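Local coordinates for protein OHCU decarboxylase (Arabidopsis thaliana, PDB 2Q37) that decarboxylates OHCU stereoselectively to (S)-allantoin, the last step of urate degradation, through the N-terminal domain of a bifunctional enzyme that also hydrolyses 5-hydroxyisourate, at residues Q101-E115 with A135-K148. Numbering follows the deposited sequence.
Sequences QSTAFATTSASALQE and ASGRTHAEMLHALK. With 3AL (1-[(4S)-2,5-dioxoimidazolidin-4-yl]urea), chain B.
The His140 ring points its edge at the face of Phe105 in a T-shaped stack, with ring centroids 4.6 Å apart and planes at 65°. His140 CE1 sits over the centre of the Phe105 ring. One face of the imidazole carries Ala104 CB, a CH-pi contact 3.5 Å from the ring centroid. With CG beside its backbone N (chi1 -75°), His140 reaches from the first turn of helix 140-150 between helices 102-105 and 110-127. Its ND1 lies 3.0 Å from Ala104 O and 3.1 Å from Thr108 OG1. Ala112 CB packs on His140 CB, and Leu116 also touches this residue. Were His140 replaced by an alanine, the Phe105 face would probably lose its edge partner and a gap would open beside Ala104. Met143, a selenomethionine, bends at its end to bring CE to 3.6 Å from Ala104 CB.

Two polar links flank this core. Thr103 OG1 donates to Ser136 O in the carbonyl plane (2.8 Å). At the far end Lys148 NZ meets Glu115 OE1 at 2.8 Å, a salt bridge on the syn side of the carboxylate, somewhat out of its plane. Beside the salt bridge, Leu144 CD2 packs against Glu115 CB.

Ala135 N donates an almost straight bond to O8 of bound (S)-allantoin, 3.1 Å long at 172°. Pro79, Glu100, Phe131 and Ile133 supply further hydrogen bonds to the ligand. Buried His140 thus joins three helices of the OHCU decarboxylase domain, while the Thr103 bond ties helix 102-105 to the loop that presents an amide to the product.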
loop_
_atom_site.group_PDB
_atom_site.type_symbol
_atom_site.label_atom_id
_atom_site.label_comp_id
_atom_site.label_asym_id
_atom_site.label_seq_id
_atom_site.Cartn_x
_atom_site.Cartn_y
_atom_site.Cartn_z
ATOM N N GLN A 101 -18.888 -5.076 -16.885
ATOM C CA GLN A 101 -20.125 -5.008 -16.126
ATOM C C GLN A 101 -21.433 -5.198 -16.919
ATOM O O GLN A 101 -22.537 -5.027 -16.372
ATOM C CB GLN A 101 -20.174 -3.699 -15.358
ATOM C CG GLN A 101 -19.631 -3.804 -13.968
ATOM C CD GLN A 101 -19.905 -2.554 -13.147
ATOM O OE1 GLN A 101 -19.276 -1.513 -13.344
ATOM N NE2 GLN A 101 -20.859 -2.645 -12.229
ATOM N N SER A 102 -21.319 -5.568 -18.192
ATOM C CA SER A 102 -22.500 -5.781 -19.025
ATOM C C SER A 102 -23.470 -6.781 -18.413
ATOM O O SER A 102 -24.660 -6.484 -18.298
ATOM C CB SER A 102 -22.087 -6.246 -20.418
ATOM O OG SER A 102 -20.951 -7.079 -20.339
ATOM N N THR A 103 -22.964 -7.952 -18.022
ATOM C CA THR A 103 -23.777 -8.999 -17.399
ATOM C C THR A 103 -24.486 -8.468 -16.148
ATOM O O THR A 103 -25.677 -8.680 -15.944
ATOM C CB THR A 103 -22.899 -10.198 -16.985
ATOM O OG1 THR A 103 -22.449 -10.887 -18.156
ATOM C CG2 THR A 103 -23.671 -11.165 -16.095
ATOM N N ALA A 104 -23.754 -7.761 -15.309
ATOM C CA ALA A 104 -24.357 -7.239 -14.108
ATOM C C ALA A 104 -25.463 -6.213 -14.418
ATOM O O ALA A 104 -26.457 -6.134 -13.685
ATOM C CB ALA A 104 -23.288 -6.632 -13.218
ATOM N N PHE A 105 -25.305 -5.420 -15.481
ATOM C CA PHE A 105 -26.343 -4.437 -15.805
ATOM C C PHE A 105 -27.524 -5.058 -16.530
ATOM O O PHE A 105 -28.655 -4.608 -16.381
ATOM C CB PHE A 105 -25.765 -3.256 -16.582
ATOM C CG PHE A 105 -25.162 -2.214 -15.691
ATOM C CD1 PHE A 105 -25.956 -1.542 -14.774
ATOM C CD2 PHE A 105 -23.792 -1.962 -15.710
ATOM C CE1 PHE A 105 -25.404 -0.646 -13.890
ATOM C CE2 PHE A 105 -23.225 -1.063 -14.825
ATOM C CZ PHE A 105 -24.030 -0.405 -13.912
ATOM N N ALA A 106 -27.265 -6.114 -17.287
ATOM C CA ALA A 106 -28.327 -6.831 -17.966
ATOM C C ALA A 106 -29.097 -7.667 -16.915
ATOM O O ALA A 106 -30.026 -8.403 -17.259
ATOM C CB ALA A 106 -27.730 -7.747 -19.031
ATOM N N THR A 107 -28.716 -7.559 -15.641
ATOM C CA THR A 107 -29.380 -8.329 -14.587
ATOM C C THR A 107 -29.536 -7.531 -13.301
ATOM O O THR A 107 -30.008 -8.054 -12.294
ATOM C CB THR A 107 -28.576 -9.614 -14.206
ATOM O OG1 THR A 107 -27.276 -9.239 -13.714
ATOM C CG2 THR A 107 -28.424 -10.554 -15.402
ATOM N N THR A 108 -29.137 -6.267 -13.324
ATOM C CA THR A 108 -29.199 -5.460 -12.118
ATOM C C THR A 108 -30.605 -5.208 -11.598
ATOM O O THR A 108 -31.597 -5.646 -12.189
ATOM C CB THR A 108 -28.516 -4.109 -12.323
ATOM O OG1 THR A 108 -28.289 -3.492 -11.050
ATOM C CG2 THR A 108 -29.396 -3.204 -13.162
ATOM N N SER A 109 -30.663 -4.497 -10.474
ATOM C CA SER A 109 -31.901 -4.122 -9.804
ATOM C C SER A 109 -31.604 -2.856 -9.005
ATOM O O SER A 109 -30.481 -2.653 -8.538
ATOM C CB SER A 109 -32.363 -5.231 -8.854
ATOM O OG SER A 109 -31.504 -5.359 -7.732
ATOM N N ALA A 110 -32.607 -1.999 -8.854
ATOM C CA ALA A 110 -32.431 -0.754 -8.112
ATOM C C ALA A 110 -31.936 -1.036 -6.687
ATOM O O ALA A 110 -31.139 -0.277 -6.133
ATOM C CB ALA A 110 -33.744 0.015 -8.080
ATOM N N SER A 111 -32.400 -2.137 -6.102
ATOM C CA SER A 111 -31.992 -2.483 -4.746
ATOM C C SER A 111 -30.480 -2.771 -4.660
ATOM O O SER A 111 -29.790 -2.285 -3.748
ATOM C CB SER A 111 -32.788 -3.692 -4.251
ATOM O OG SER A 111 -32.604 -3.873 -2.855
ATOM N N ALA A 112 -29.977 -3.564 -5.607
ATOM C CA ALA A 112 -28.558 -3.895 -5.654
ATOM C C ALA A 112 -27.741 -2.620 -5.925
ATOM O O ALA A 112 -26.724 -2.365 -5.268
ATOM C CB ALA A 112 -28.304 -4.925 -6.738
ATOM N N LEU A 113 -28.192 -1.815 -6.884
ATOM C CA LEU A 113 -27.495 -0.577 -7.206
ATOM C C LEU A 113 -27.486 0.365 -6.020
ATOM O O LEU A 113 -26.621 1.229 -5.912
ATOM C CB LEU A 113 -28.149 0.099 -8.402
ATOM C CG LEU A 113 -27.613 -0.471 -9.708
ATOM C CD1 LEU A 113 -28.639 -0.371 -10.812
ATOM C CD2 LEU A 113 -26.336 0.265 -10.055
ATOM N N GLN A 114 -28.447 0.181 -5.123
ATOM C CA GLN A 114 -28.564 1.019 -3.944
ATOM C C GLN A 114 -27.547 0.663 -2.875
ATOM O O GLN A 114 -26.714 1.494 -2.492
ATOM C CB GLN A 114 -29.962 0.901 -3.358
ATOM C CG GLN A 114 -30.706 2.218 -3.303
ATOM C CD GLN A 114 -29.903 3.320 -2.639
ATOM O OE1 GLN A 114 -29.054 3.964 -3.267
ATOM N NE2 GLN A 114 -30.162 3.540 -1.359
ATOM N N GLU A 115 -27.626 -0.561 -2.368
ATOM C CA GLU A 115 -26.675 -0.970 -1.358
ATOM C C GLU A 115 -25.260 -0.729 -1.877
ATOM O O GLU A 115 -24.403 -0.217 -1.159
ATOM C CB GLU A 115 -26.862 -2.445 -1.008
ATOM C CG GLU A 115 -28.077 -2.702 -0.150
ATOM C CD GLU A 115 -28.022 -4.046 0.546
ATOM O OE1 GLU A 115 -27.042 -4.297 1.284
ATOM O OE2 GLU A 115 -28.962 -4.850 0.360
ATOM N N ALA A 135 -15.249 -8.048 -12.725
ATOM C CA ALA A 135 -16.679 -8.313 -12.932
ATOM C C ALA A 135 -16.772 -9.039 -14.270
ATOM O O ALA A 135 -15.849 -8.943 -15.087
ATOM C CB ALA A 135 -17.428 -7.008 -13.002
ATOM N N SER A 136 -17.840 -9.773 -14.530
ATOM C CA SER A 136 -17.886 -10.448 -15.832
ATOM C C SER A 136 -19.125 -11.266 -16.058
ATOM O O SER A 136 -19.945 -10.966 -16.932
ATOM C CB SER A 136 -16.673 -11.342 -16.024
ATOM O OG SER A 136 -15.912 -10.869 -17.122
ATOM N N GLY A 137 -19.234 -12.341 -15.304
ATOM C CA GLY A 137 -20.417 -13.160 -15.393
ATOM C C GLY A 137 -21.003 -12.872 -14.034
ATOM O O GLY A 137 -21.915 -13.545 -13.564
ATOM N N ARG A 138 -20.465 -11.847 -13.392
ATOM C CA ARG A 138 -20.920 -11.507 -12.070
ATOM C C ARG A 138 -22.087 -10.542 -12.087
ATOM O O ARG A 138 -22.235 -9.704 -12.983
ATOM C CB ARG A 138 -19.763 -10.929 -11.261
ATOM C CG ARG A 138 -18.446 -11.668 -11.483
ATOM C CD ARG A 138 -18.046 -12.563 -10.321
ATOM N NE ARG A 138 -16.675 -12.258 -9.895
ATOM C CZ ARG A 138 -15.575 -12.577 -10.581
ATOM N NH1 ARG A 138 -15.671 -13.236 -11.741
ATOM N NH2 ARG A 138 -14.375 -12.195 -10.124
ATOM N N THR A 139 -22.922 -10.700 -11.072
ATOM C CA THR A 139 -24.097 -9.883 -10.852
ATOM C C THR A 139 -23.720 -8.809 -9.834
ATOM O O THR A 139 -22.718 -8.944 -9.126
ATOM C CB THR A 139 -25.213 -10.758 -10.282
ATOM O OG1 THR A 139 -25.754 -11.572 -11.332
ATOM C CG2 THR A 139 -26.304 -9.908 -9.668
ATOM N N HIS A 140 -24.492 -7.727 -9.775
ATOM C CA HIS A 140 -24.210 -6.688 -8.790
ATOM C C HIS A 140 -24.455 -7.272 -7.405
ATOM O O HIS A 140 -23.801 -6.899 -6.423
ATOM C CB HIS A 140 -25.101 -5.468 -9.010
ATOM C CG HIS A 140 -24.688 -4.636 -10.179
ATOM N ND1 HIS A 140 -25.405 -4.594 -11.353
ATOM C CD2 HIS A 140 -23.612 -3.837 -10.363
ATOM C CE1 HIS A 140 -24.788 -3.801 -12.212
ATOM N NE2 HIS A 140 -23.698 -3.329 -11.635
ATOM N N ALA A 141 -25.394 -8.211 -7.348
ATOM C CA ALA A 141 -25.750 -8.886 -6.110
ATOM C C ALA A 141 -24.574 -9.734 -5.588
ATOM O O ALA A 141 -24.221 -9.662 -4.400
ATOM C CB ALA A 141 -26.979 -9.760 -6.341
ATOM N N GLU A 142 -23.971 -10.538 -6.462
ATOM C CA GLU A 142 -22.847 -11.360 -6.039
ATOM C C GLU A 142 -21.697 -10.453 -5.632
ATOM O O GLU A 142 -21.026 -10.695 -4.623
ATOM C CB GLU A 142 -22.389 -12.272 -7.166
ATOM C CG GLU A 142 -23.499 -13.110 -7.749
ATOM C CD GLU A 142 -23.063 -13.831 -8.996
ATOM O OE1 GLU A 142 -22.107 -13.356 -9.642
ATOM O OE2 GLU A 142 -23.674 -14.859 -9.343
HETATM N N MSE A 143 -21.479 -9.397 -6.410
HETATM C CA MSE A 143 -20.399 -8.466 -6.123
HETATM C C MSE A 143 -20.643 -7.654 -4.863
HETATM O O MSE A 143 -19.701 -7.315 -4.167
HETATM C CB MSE A 143 -20.162 -7.552 -7.320
HETATM C CG MSE A 143 -19.615 -8.299 -8.524
HETATM SE SE MSE A 143 -18.884 -7.111 -9.874
HETATM C CE MSE A 143 -20.364 -7.106 -11.162
ATOM N N LEU A 144 -21.904 -7.339 -4.570
ATOM C CA LEU A 144 -22.244 -6.597 -3.352
ATOM C C LEU A 144 -21.896 -7.518 -2.168
ATOM O O LEU A 144 -21.369 -7.087 -1.144
ATOM C CB LEU A 144 -23.738 -6.257 -3.367
ATOM C CG LEU A 144 -24.449 -5.445 -2.272
ATOM C CD1 LEU A 144 -24.702 -6.321 -1.073
ATOM C CD2 LEU A 144 -23.624 -4.223 -1.897
ATOM N N HIS A 145 -22.161 -8.804 -2.340
ATOM C CA HIS A 145 -21.873 -9.788 -1.315
ATOM C C HIS A 145 -20.362 -9.974 -1.137
ATOM O O HIS A 145 -19.879 -10.136 -0.008
ATOM C CB HIS A 145 -22.520 -11.122 -1.680
ATOM C CG HIS A 145 -22.159 -12.238 -0.752
ATOM N ND1 HIS A 145 -22.639 -12.319 0.538
ATOM C CD2 HIS A 145 -21.320 -13.291 -0.911
ATOM C CE1 HIS A 145 -22.109 -13.373 1.134
ATOM N NE2 HIS A 145 -21.304 -13.979 0.278
ATOM N N ALA A 146 -19.616 -9.971 -2.244
ATOM C CA ALA A 146 -18.160 -10.118 -2.171
ATOM C C ALA A 146 -17.565 -8.875 -1.509
ATOM O O ALA A 146 -16.540 -8.964 -0.825
ATOM C CB ALA A 146 -17.567 -10.309 -3.553
ATOM N N LEU A 147 -18.211 -7.725 -1.713
ATOM C CA LEU A 147 -17.763 -6.469 -1.115
ATOM C C LEU A 147 -17.980 -6.514 0.405
ATOM O O LEU A 147 -17.044 -6.269 1.164
ATOM C CB LEU A 147 -18.510 -5.283 -1.752
ATOM C CG LEU A 147 -18.558 -3.841 -1.213
ATOM C CD1 LEU A 147 -17.637 -3.627 -0.038
ATOM C CD2 LEU A 147 -18.223 -2.897 -2.359
ATOM N N LYS A 148 -19.199 -6.829 0.842
ATOM C CA LYS A 148 -19.505 -6.927 2.275
ATOM C C LYS A 148 -18.548 -7.911 2.944
ATOM O O LYS A 148 -18.046 -7.672 4.049
ATOM C CB LYS A 148 -20.932 -7.426 2.499
ATOM C CG LYS A 148 -22.011 -6.384 2.355
ATOM C CD LYS A 148 -23.370 -7.031 2.530
ATOM C CE LYS A 148 -24.482 -6.019 2.345
ATOM N NZ LYS A 148 -25.705 -6.684 1.795
HETATM C C4 3AL B . -13.508 -2.650 -12.462
HETATM C C5 3AL B . -13.708 -2.229 -13.831
HETATM O O5 3AL B . -13.698 -1.167 -14.400
HETATM N N7 3AL B . -13.965 -3.352 -14.640
HETATM C C8 3AL B . -13.938 -4.443 -13.785
HETATM O O8 3AL B . -14.125 -5.590 -14.172
HETATM N N9 3AL B . -13.675 -4.060 -12.471
HETATM N N3 3AL B . -14.361 -1.900 -11.542
HETATM C C2 3AL B . -14.221 -2.231 -10.108
HETATM N N1 3AL B . -14.916 -1.594 -9.353
HETATM O O2 3AL B . -13.363 -3.165 -9.742
HETATM O O HOH W 1 -19.878 -8.948 -18.283
HETATM O O HOH W 2 -20.621 -8.235 -14.951
#